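Local coordinates for Card1 endonuclease domain-containing protein (Vibrio cholerae, PDB 1XMX), which is of unknown function but probably binds nucleic acid, carrying a Card1-like endonuclease domain of the PDDEXK clan, at residues M3-P14 against R85-G96; D319-R329 against D351-L360. All blocks are in the same frame, centred on the assembly; numbering follows the deposited sequence.

Contact 1 (M3-P14 against R85-G96); sequences MAIHVGIIDQDP and RGEEVKFNASCG
Ile9 N and Asn92 O stand 4.3 Å apart, where the parallel pairing of strands 4-9 and 88-92 comes undone, and a water fills the gap. It accepts from Ile9 N at 2.7 Å and donates to both Asn92 O and Cys95 O, so the splaying chains stay joined. Beyond it, Asp11 closes the opening: OD2 takes Gly96 N at 2.9 Å, the donor standing 54° out of the carboxylate plane. Cys95 turns its SG against Pro14 CA, while its CB comes within 3.3 Å of Ile9 O.

Before the gap five backbone bonds join the strands, from Glu88 N to Met3 O through to Asn92 N to Val7 O at 2.9 Å. On the face of Val7 and Val89 the packing is apolar: Val7 CG2 meets Val89 CG1 at 3.9 Å, and Ile9 CG1 comes in the plane of the Phe91 ring at its edge, 4.0 Å from CE1. Phe91 also packs edge-to-face with Phe108. On the other face a second water links His6 ND1 with Asn92 ND2. In Asn92, CG anti to the backbone N (chi1 -178°) carries OD1 to Ser94, whose N (Asx turn) and OG both bond to it.

These are two adjacent parallel strands inside the N-terminal mixed sheet, flanked by 30-35 and 115-118. Where they part, water, carboxylate and carboxamide replace the ladder and satisfy backbone groups that strand pairing no longer serves.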
loop_
_atom_site.group_PDB
_atom_site.type_symbol
_atom_site.label_atom_id
_atom_site.label_comp_id
_atom_site.label_asym_id
_atom_site.label_seq_id
_atom_site.Cartn_x
_atom_site.Cartn_y
_atom_site.Cartn_z
ATOM N N MET A 3 4.002 29.278 17.016
ATOM C CA MET A 3 2.785 29.169 17.792
ATOM C C MET A 3 1.719 28.344 17.058
ATOM O O MET A 3 0.645 28.062 17.619
ATOM C CB MET A 3 2.263 30.558 18.216
ATOM C CG MET A 3 3.307 31.401 19.045
ATOM S SD MET A 3 4.256 30.406 20.261
ATOM C CE MET A 3 2.921 30.138 21.442
ATOM N N ALA A 4 1.988 27.950 15.813
ATOM C CA ALA A 4 0.936 27.242 15.080
ATOM C C ALA A 4 0.946 25.762 15.448
ATOM O O ALA A 4 1.946 25.045 15.205
ATOM C CB ALA A 4 1.079 27.434 13.526
ATOM N N ILE A 5 -0.164 25.263 15.958
ATOM C CA ILE A 5 -0.214 23.814 16.218
ATOM C C ILE A 5 -1.514 23.162 15.802
ATOM O O ILE A 5 -2.540 23.842 15.699
ATOM C CB ILE A 5 0.164 23.486 17.687
ATOM C CG1 ILE A 5 -0.998 23.527 18.621
ATOM C CG2 ILE A 5 1.096 24.500 18.248
ATOM C CD1 ILE A 5 -0.547 22.967 20.014
ATOM N N HIS A 6 -1.475 21.853 15.530
ATOM C CA HIS A 6 -2.689 21.055 15.323
ATOM C C HIS A 6 -3.120 20.309 16.599
ATOM O O HIS A 6 -2.282 19.984 17.422
ATOM C CB HIS A 6 -2.437 20.015 14.196
ATOM C CG HIS A 6 -2.379 20.632 12.837
ATOM N ND1 HIS A 6 -2.429 19.900 11.675
ATOM C CD2 HIS A 6 -2.325 21.936 12.457
ATOM C CE1 HIS A 6 -2.373 20.709 10.633
ATOM N NE2 HIS A 6 -2.320 21.949 11.079
ATOM N N VAL A 7 -4.418 20.018 16.744
ATOM C CA VAL A 7 -4.861 19.066 17.729
ATOM C C VAL A 7 -5.673 18.007 16.990
ATOM O O VAL A 7 -6.430 18.344 16.103
ATOM C CB VAL A 7 -5.682 19.723 18.847
ATOM C CG1 VAL A 7 -6.197 18.622 19.831
ATOM C CG2 VAL A 7 -4.792 20.748 19.599
ATOM N N GLY A 8 -5.474 16.726 17.320
ATOM C CA GLY A 8 -6.200 15.654 16.629
ATOM C C GLY A 8 -6.604 14.603 17.610
ATOM O O GLY A 8 -6.036 14.545 18.699
ATOM N N ILE A 9 -7.623 13.811 17.272
ATOM C CA ILE A 9 -8.126 12.791 18.202
ATOM C C ILE A 9 -7.702 11.434 17.634
ATOM O O ILE A 9 -8.058 11.090 16.517
ATOM C CB ILE A 9 -9.669 12.794 18.379
ATOM C CG1 ILE A 9 -10.249 14.201 18.700
ATOM C CG2 ILE A 9 -10.076 11.826 19.512
ATOM C CD1 ILE A 9 -9.735 14.743 19.850
ATOM N N ILE A 10 -6.876 10.706 18.374
ATOM C CA ILE A 10 -6.433 9.402 17.908
ATOM C C ILE A 10 -7.610 8.437 17.744
ATOM O O ILE A 10 -8.540 8.388 18.573
ATOM C CB ILE A 10 -5.350 8.777 18.850
ATOM C CG1 ILE A 10 -3.967 9.432 18.622
ATOM C CG2 ILE A 10 -5.206 7.220 18.594
ATOM C CD1 ILE A 10 -2.996 9.142 19.727
ATOM N N ASP A 11 -7.566 7.665 16.664
ATOM C CA ASP A 11 -8.404 6.485 16.565
ATOM C C ASP A 11 -7.624 5.333 15.922
ATOM O O ASP A 11 -6.416 5.428 15.827
ATOM C CB ASP A 11 -9.778 6.776 15.922
ATOM C CG ASP A 11 -9.708 7.085 14.430
ATOM O OD1 ASP A 11 -8.647 6.867 13.805
ATOM O OD2 ASP A 11 -10.738 7.551 13.887
ATOM N N GLN A 12 -8.303 4.246 15.533
ATOM C CA GLN A 12 -7.629 3.092 14.973
ATOM C C GLN A 12 -7.237 3.315 13.518
ATOM O O GLN A 12 -6.418 2.613 12.995
ATOM C CB GLN A 12 -8.475 1.836 15.118
ATOM C CG GLN A 12 -9.045 1.648 16.531
ATOM C CD GLN A 12 -7.995 1.452 17.664
ATOM O OE1 GLN A 12 -7.288 0.427 17.688
ATOM N NE2 GLN A 12 -7.935 2.420 18.640
ATOM N N ASP A 13 -7.787 4.323 12.866
ATOM C CA ASP A 13 -7.238 4.699 11.556
ATOM C C ASP A 13 -6.876 6.190 11.476
ATOM O O ASP A 13 -7.659 6.966 10.974
ATOM C CB ASP A 13 -8.256 4.295 10.472
ATOM C CG ASP A 13 -7.797 4.597 9.113
ATOM O OD1 ASP A 13 -6.807 5.344 8.892
ATOM O OD2 ASP A 13 -8.434 4.099 8.217
ATOM N N PRO A 14 -5.713 6.600 12.023
ATOM C CA PRO A 14 -5.391 8.011 12.186
ATOM C C PRO A 14 -4.521 8.622 11.112
ATOM O O PRO A 14 -3.900 9.638 11.357
ATOM C CB PRO A 14 -4.611 8.016 13.485
ATOM C CG PRO A 14 -3.889 6.674 13.480
ATOM C CD PRO A 14 -4.656 5.751 12.600
ATOM N N ARG A 85 -1.191 30.641 26.383
ATOM C CA ARG A 85 0.086 30.799 25.691
ATOM C C ARG A 85 0.019 31.540 24.357
ATOM O O ARG A 85 1.038 31.875 23.807
ATOM C CB ARG A 85 0.656 29.439 25.388
ATOM C CG ARG A 85 1.065 28.671 26.596
ATOM C CD ARG A 85 1.955 27.524 26.103
ATOM N NE ARG A 85 1.801 26.334 26.915
ATOM C CZ ARG A 85 1.483 25.131 26.454
ATOM N NH1 ARG A 85 1.296 24.911 25.146
ATOM N NH2 ARG A 85 1.373 24.130 27.329
ATOM N N GLY A 86 -1.163 31.775 23.818
ATOM C CA GLY A 86 -1.281 32.372 22.493
ATOM C C GLY A 86 -1.062 31.315 21.413
ATOM O O GLY A 86 -0.676 31.639 20.293
ATOM N N GLU A 87 -1.272 30.047 21.744
ATOM C CA GLU A 87 -1.143 28.997 20.738
ATOM C C GLU A 87 -2.158 29.236 19.596
ATOM O O GLU A 87 -3.327 29.522 19.822
ATOM C CB GLU A 87 -1.403 27.603 21.340
ATOM C CG GLU A 87 -0.325 27.015 22.285
ATOM C CD GLU A 87 1.059 27.060 21.683
ATOM O OE1 GLU A 87 1.193 26.737 20.476
ATOM O OE2 GLU A 87 2.009 27.463 22.401
ATOM N N GLU A 88 -1.720 29.108 18.361
ATOM C CA GLU A 88 -2.657 29.254 17.266
ATOM C C GLU A 88 -3.180 27.887 16.829
ATOM O O GLU A 88 -2.618 27.247 15.920
ATOM C CB GLU A 88 -2.012 30.095 16.164
ATOM C CG GLU A 88 -1.742 31.535 16.703
ATOM C CD GLU A 88 -0.659 32.255 15.945
ATOM O OE1 GLU A 88 -0.154 31.643 14.977
ATOM O OE2 GLU A 88 -0.297 33.417 16.310
ATOM N N VAL A 89 -4.219 27.431 17.542
ATOM C CA VAL A 89 -4.731 26.091 17.420
ATOM C C VAL A 89 -5.565 25.871 16.160
ATOM O O VAL A 89 -6.366 26.717 15.764
ATOM C CB VAL A 89 -5.536 25.649 18.665
ATOM C CG1 VAL A 89 -6.091 24.224 18.497
ATOM C CG2 VAL A 89 -4.631 25.702 19.868
ATOM N N LYS A 90 -5.347 24.729 15.529
ATOM C CA LYS A 90 -6.220 24.275 14.474
ATOM C C LYS A 90 -6.617 22.856 14.822
ATOM O O LYS A 90 -5.764 21.990 15.116
ATOM C CB LYS A 90 -5.536 24.322 13.092
ATOM C CG LYS A 90 -5.237 25.698 12.607
ATOM C CD LYS A 90 -5.147 25.679 11.071
ATOM C CE LYS A 90 -4.205 26.765 10.583
ATOM N NZ LYS A 90 -4.224 27.195 9.107
ATOM N N PHE A 91 -7.914 22.623 14.775
ATOM C CA PHE A 91 -8.455 21.362 15.204
ATOM C C PHE A 91 -8.709 20.526 13.925
ATOM O O PHE A 91 -9.494 20.905 13.037
ATOM C CB PHE A 91 -9.729 21.545 16.039
ATOM C CG PHE A 91 -10.418 20.213 16.438
ATOM C CD1 PHE A 91 -9.665 19.085 16.819
ATOM C CD2 PHE A 91 -11.814 20.120 16.460
ATOM C CE1 PHE A 91 -10.325 17.869 17.188
ATOM C CE2 PHE A 91 -12.458 18.962 16.823
ATOM C CZ PHE A 91 -11.717 17.821 17.206
ATOM N N ASN A 92 -7.979 19.433 13.844
ATOM C CA ASN A 92 -8.186 18.444 12.826
ATOM C C ASN A 92 -9.234 17.432 13.348
ATOM O O ASN A 92 -8.946 16.608 14.224
ATOM C CB ASN A 92 -6.881 17.722 12.531
ATOM C CG ASN A 92 -7.019 16.675 11.395
ATOM O OD1 ASN A 92 -8.140 16.162 11.122
ATOM N ND2 ASN A 92 -5.882 16.324 10.758
ATOM N N ALA A 93 -10.441 17.552 12.838
ATOM C CA ALA A 93 -11.562 16.742 13.239
ATOM C C ALA A 93 -11.748 15.528 12.327
ATOM O O ALA A 93 -12.858 14.996 12.245
ATOM C CB ALA A 93 -12.853 17.615 13.176
ATOM N N SER A 94 -10.695 15.102 11.640
ATOM C CA SER A 94 -10.790 13.978 10.703
ATOM C C SER A 94 -11.038 12.605 11.405
ATOM O O SER A 94 -11.601 11.671 10.796
ATOM C CB SER A 94 -9.501 13.875 9.855
ATOM O OG SER A 94 -9.281 15.068 9.119
ATOM N N CYS A 95 -10.569 12.469 12.638
ATOM C CA CYS A 95 -10.515 11.171 13.263
ATOM C C CYS A 95 -11.142 11.204 14.656
ATOM O O CYS A 95 -11.326 12.264 15.240
ATOM C CB CYS A 95 -9.058 10.712 13.384
ATOM S SG CYS A 95 -8.222 10.564 11.797
ATOM N N GLY A 96 -11.458 10.034 15.182
ATOM C CA GLY A 96 -11.856 9.893 16.580
ATOM C C GLY A 96 -13.286 9.419 16.710
ATOM O O GLY A 96 -14.171 9.762 15.892
HETATM O O HOH W 1 -3.262 16.958 11.194
HETATM O O HOH W 2 -9.238 14.186 15.126
#

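Contact 2 (D319-R329 against D351-L360); sequences DDTLYKLESLR and DITRAEDLGL
Apolar packing comes first: Leu322 is a knob set among Asp351, Arg354, Ala355 and Leu358 of the neighbouring helix. Its CD1 does the reaching, 4.2 Å from Ala355 CB, while CD2 touches Leu360 CD1 at 3.9 Å. Leu360 lies against the first helix, CD1 at Leu322 and CD2 against Leu325 CG. Leu358 CD2 comes obliquely to the Tyr323 ring, 3.9 Å from CD1.

Tyr323 and Arg354 bring flat groups together. Arg354 is bent at chi2 and chi3, which brings its guanidinium to the phenol of Tyr323: CE2 sits 3.5 Å above the guanidinium plane, over its centre, with the two planes 31° apart.

Hydrogen bonds sit at both ends. Arg329 NH2 gives a 2.6 Å bond to Leu358 O, in the carbonyl plane though bent at the hydrogen (132°), and a weak one to Gly359 O. Both carbonyls belong to the Schellman turn that ends helix 349-358. At the other end a water donates to Asp319 O and accepts from Leu322 N and Arg354 NH2, beside the capping bond from Thr321 N to Asp319 OD1.

The helices run nearly parallel, 18° apart with axes 10.2 Å from each other, over strand 338-343 in the Card1-like endonuclease domain, where Leu322 meets Leu341. A leucine seam is thus closed by an arginine at each end, and the charge of Arg329 would probably complement the negative C-terminal end of helix 349-358.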
loop_
_atom_site.group_PDB
_atom_site.type_symbol
_atom_site.label_atom_id
_atom_site.label_comp_id
_atom_site.label_asym_id
_atom_site.label_seq_id
_atom_site.Cartn_x
_atom_site.Cartn_y
_atom_site.Cartn_z
ATOM N N ASP A 319 -10.078 -21.940 -0.955
ATOM C CA ASP A 319 -8.873 -21.125 -1.208
ATOM C C ASP A 319 -8.853 -19.833 -0.364
ATOM O O ASP A 319 -9.862 -19.157 -0.238
ATOM C CB ASP A 319 -8.732 -20.803 -2.698
ATOM C CG ASP A 319 -7.295 -20.418 -3.078
ATOM O OD1 ASP A 319 -6.883 -19.229 -2.894
ATOM O OD2 ASP A 319 -6.573 -21.328 -3.560
ATOM N N ASP A 320 -7.698 -19.501 0.199
ATOM C CA ASP A 320 -7.604 -18.407 1.158
ATOM C C ASP A 320 -7.129 -17.089 0.535
ATOM O O ASP A 320 -7.092 -16.081 1.229
ATOM C CB ASP A 320 -6.727 -18.804 2.375
ATOM C CG ASP A 320 -5.218 -18.683 2.095
ATOM O OD1 ASP A 320 -4.823 -18.633 0.913
ATOM O OD2 ASP A 320 -4.407 -18.655 3.065
ATOM N N THR A 321 -6.766 -17.111 -0.758
ATOM C CA THR A 321 -6.091 -15.966 -1.435
ATOM C C THR A 321 -6.804 -14.589 -1.232
ATOM O O THR A 321 -6.179 -13.601 -0.871
ATOM C CB THR A 321 -5.876 -16.243 -2.968
ATOM O OG1 THR A 321 -4.852 -17.257 -3.132
ATOM C CG2 THR A 321 -5.442 -15.000 -3.669
ATOM N N LEU A 322 -8.101 -14.581 -1.490
ATOM C CA LEU A 322 -8.925 -13.404 -1.503
ATOM C C LEU A 322 -9.332 -12.940 -0.080
ATOM O O LEU A 322 -9.382 -11.741 0.169
ATOM C CB LEU A 322 -10.165 -13.666 -2.348
ATOM C CG LEU A 322 -9.867 -13.857 -3.840
ATOM C CD1 LEU A 322 -11.203 -14.038 -4.486
ATOM C CD2 LEU A 322 -9.191 -12.622 -4.463
ATOM N N TYR A 323 -9.670 -13.875 0.813
ATOM C CA TYR A 323 -9.909 -13.552 2.238
ATOM C C TYR A 323 -8.681 -12.994 2.910
ATOM O O TYR A 323 -8.764 -12.046 3.716
ATOM C CB TYR A 323 -10.303 -14.791 3.012
ATOM C CG TYR A 323 -11.602 -15.285 2.633
ATOM C CD1 TYR A 323 -12.720 -14.483 2.745
ATOM C CD2 TYR A 323 -11.740 -16.561 2.133
ATOM C CE1 TYR A 323 -13.973 -14.946 2.372
ATOM C CE2 TYR A 323 -12.959 -17.019 1.755
ATOM C CZ TYR A 323 -14.071 -16.215 1.882
ATOM O OH TYR A 323 -15.301 -16.754 1.514
ATOM N N LYS A 324 -7.542 -13.616 2.596
ATOM C CA LYS A 324 -6.274 -13.146 3.108
ATOM C C LYS A 324 -5.892 -11.782 2.553
ATOM O O LYS A 324 -5.403 -10.941 3.292
ATOM C CB LYS A 324 -5.171 -14.140 2.808
ATOM C CG LYS A 324 -3.859 -13.727 3.382
ATOM C CD LYS A 324 -2.766 -14.568 2.726
ATOM C CE LYS A 324 -1.518 -14.697 3.541
ATOM N NZ LYS A 324 -0.592 -13.523 3.382
ATOM N N LEU A 325 -6.060 -11.576 1.246
ATOM C CA LEU A 325 -5.742 -10.251 0.653
ATOM C C LEU A 325 -6.568 -9.139 1.301
ATOM O O LEU A 325 -6.007 -8.152 1.732
ATOM C CB LEU A 325 -5.943 -10.241 -0.871
ATOM C CG LEU A 325 -5.577 -8.975 -1.678
ATOM C CD1 LEU A 325 -4.152 -8.483 -1.410
ATOM C CD2 LEU A 325 -5.804 -9.213 -3.199
ATOM N N GLU A 326 -7.880 -9.309 1.375
ATOM C CA GLU A 326 -8.751 -8.360 2.044
ATOM C C GLU A 326 -8.357 -8.075 3.511
ATOM O O GLU A 326 -8.515 -6.952 4.041
ATOM C CB GLU A 326 -10.179 -8.873 2.057
ATOM C CG GLU A 326 -11.110 -7.772 2.457
ATOM C CD GLU A 326 -12.235 -8.248 3.331
ATOM O OE1 GLU A 326 -12.021 -9.245 4.067
ATOM O OE2 GLU A 326 -13.347 -7.648 3.277
ATOM N N SER A 327 -7.882 -9.114 4.174
ATOM C CA SER A 327 -7.497 -9.000 5.538
ATOM C C SER A 327 -6.185 -8.192 5.694
ATOM O O SER A 327 -6.007 -7.444 6.660
ATOM C CB SER A 327 -7.357 -10.394 6.091
ATOM O OG SER A 327 -6.445 -10.367 7.141
ATOM N N LEU A 328 -5.245 -8.382 4.791
ATOM C CA LEU A 328 -4.045 -7.573 4.794
ATOM C C LEU A 328 -4.350 -6.071 4.544
ATOM O O LEU A 328 -3.882 -5.183 5.245
ATOM C CB LEU A 328 -3.147 -8.059 3.694
ATOM C CG LEU A 328 -2.409 -9.320 4.067
ATOM C CD1 LEU A 328 -1.597 -9.628 2.820
ATOM C CD2 LEU A 328 -1.516 -8.989 5.214
ATOM N N ARG A 329 -5.180 -5.828 3.554
ATOM C CA ARG A 329 -5.602 -4.507 3.171
ATOM C C ARG A 329 -6.095 -3.711 4.430
ATOM O O ARG A 329 -5.501 -2.690 4.837
ATOM C CB ARG A 329 -6.669 -4.742 2.115
ATOM C CG ARG A 329 -7.330 -3.516 1.519
ATOM C CD ARG A 329 -8.733 -3.586 1.957
ATOM N NE ARG A 329 -9.616 -3.970 0.898
ATOM C CZ ARG A 329 -10.844 -4.396 1.131
ATOM N NH1 ARG A 329 -11.250 -4.528 2.392
ATOM N NH2 ARG A 329 -11.650 -4.719 0.123
ATOM N N ASP A 351 -14.655 -16.981 -7.645
ATOM C CA ASP A 351 -13.648 -16.108 -7.122
ATOM C C ASP A 351 -13.849 -14.691 -7.623
ATOM O O ASP A 351 -13.490 -13.717 -6.956
ATOM C CB ASP A 351 -12.252 -16.647 -7.405
ATOM C CG ASP A 351 -11.964 -17.908 -6.594
ATOM O OD1 ASP A 351 -12.173 -17.914 -5.347
ATOM O OD2 ASP A 351 -11.547 -18.907 -7.223
ATOM N N ILE A 352 -14.449 -14.589 -8.788
ATOM C CA ILE A 352 -14.875 -13.306 -9.289
ATOM C C ILE A 352 -15.959 -12.688 -8.401
ATOM O O ILE A 352 -15.828 -11.562 -7.912
ATOM C CB ILE A 352 -15.351 -13.428 -10.725
ATOM C CG1 ILE A 352 -14.168 -13.907 -11.584
ATOM C CG2 ILE A 352 -15.824 -12.089 -11.216
ATOM C CD1 ILE A 352 -14.495 -14.049 -13.069
ATOM N N THR A 353 -17.025 -13.436 -8.203
ATOM C CA THR A 353 -18.098 -13.042 -7.319
ATOM C C THR A 353 -17.553 -12.784 -5.909
ATOM O O THR A 353 -17.954 -11.862 -5.246
ATOM C CB THR A 353 -19.172 -14.107 -7.340
ATOM O OG1 THR A 353 -19.732 -14.166 -8.672
ATOM C CG2 THR A 353 -20.275 -13.775 -6.279
ATOM N N ARG A 354 -16.592 -13.559 -5.466
ATOM C CA ARG A 354 -16.061 -13.359 -4.156
ATOM C C ARG A 354 -15.226 -12.069 -4.024
ATOM O O ARG A 354 -15.320 -11.375 -2.997
ATOM C CB ARG A 354 -15.216 -14.518 -3.779
ATOM C CG ARG A 354 -14.627 -14.399 -2.433
ATOM C CD ARG A 354 -14.867 -15.719 -1.698
ATOM N NE ARG A 354 -13.706 -16.574 -1.761
ATOM C CZ ARG A 354 -13.741 -17.887 -1.615
ATOM N NH1 ARG A 354 -14.902 -18.485 -1.402
ATOM N NH2 ARG A 354 -12.617 -18.585 -1.698
ATOM N N ALA A 355 -14.378 -11.795 -5.022
ATOM C CA ALA A 355 -13.613 -10.561 -5.099
ATOM C C ALA A 355 -14.559 -9.334 -5.087
ATOM O O ALA A 355 -14.297 -8.342 -4.395
ATOM C CB ALA A 355 -12.666 -10.574 -6.343
ATOM N N GLU A 356 -15.653 -9.399 -5.836
ATOM C CA GLU A 356 -16.652 -8.353 -5.826
ATOM C C GLU A 356 -17.306 -8.143 -4.436
ATOM O O GLU A 356 -17.359 -7.021 -3.915
ATOM C CB GLU A 356 -17.709 -8.618 -6.891
ATOM C CG GLU A 356 -18.674 -7.445 -7.061
ATOM C CD GLU A 356 -19.968 -7.779 -7.829
ATOM O OE1 GLU A 356 -20.102 -8.910 -8.366
ATOM O OE2 GLU A 356 -20.853 -6.888 -7.899
ATOM N N ASP A 357 -17.751 -9.235 -3.819
ATOM C CA ASP A 357 -18.286 -9.255 -2.450
ATOM C C ASP A 357 -17.331 -8.579 -1.442
ATOM O O ASP A 357 -17.762 -7.786 -0.608
ATOM C CB ASP A 357 -18.520 -10.720 -2.009
ATOM C CG ASP A 357 -19.393 -10.823 -0.766
ATOM O OD1 ASP A 357 -20.301 -9.957 -0.638
ATOM O OD2 ASP A 357 -19.166 -11.751 0.069
ATOM N N LEU A 358 -16.053 -8.930 -1.517
ATOM C CA LEU A 358 -15.000 -8.346 -0.685
ATOM C C LEU A 358 -14.463 -6.948 -1.135
ATOM O O LEU A 358 -13.621 -6.385 -0.459
ATOM C CB LEU A 358 -13.807 -9.313 -0.628
ATOM C CG LEU A 358 -13.753 -10.431 0.449
ATOM C CD1 LEU A 358 -15.040 -10.602 1.242
ATOM C CD2 LEU A 358 -13.176 -11.795 -0.032
ATOM N N GLY A 359 -14.871 -6.431 -2.293
ATOM C CA GLY A 359 -14.339 -5.137 -2.763
ATOM C C GLY A 359 -12.888 -5.200 -3.254
ATOM O O GLY A 359 -12.142 -4.222 -3.122
ATOM N N LEU A 360 -12.468 -6.340 -3.832
ATOM C CA LEU A 360 -11.070 -6.510 -4.314
ATOM C C LEU A 360 -11.139 -6.345 -5.815
ATOM O O LEU A 360 -12.061 -6.849 -6.471
ATOM C CB LEU A 360 -10.485 -7.924 -3.957
ATOM C CG LEU A 360 -10.274 -8.142 -2.451
ATOM C CD1 LEU A 360 -10.011 -9.661 -2.066
ATOM C CD2 LEU A 360 -9.132 -7.307 -1.990
HETATM O O HOH W 3 -10.203 -16.720 -1.112
HETATM O O HOH W 4 -10.066 -3.039 -2.337
#

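Contact 1 closes in the chain before contact 2 opens, and each serves a different sheet: the N-terminal, largely parallel one for 3-14 with 85-96, and the mixed sheet that includes 303-310 and 338-343 for 319-329 with 351-360. Their centres are 35 Å apart and they do not touch, although their nearest atoms come within about 8 Å. Asp13 OD2 of contact 1 accepts a hydrogen bond from Leu335 N, just past helix 321-333, which carries one side of contact 2. Between nearest atoms, a magnesium ion lies about 7 Å from Gly96, and a formic acid, probably from the crystallisation liquor, about 3 Å from the Arg354 side chain.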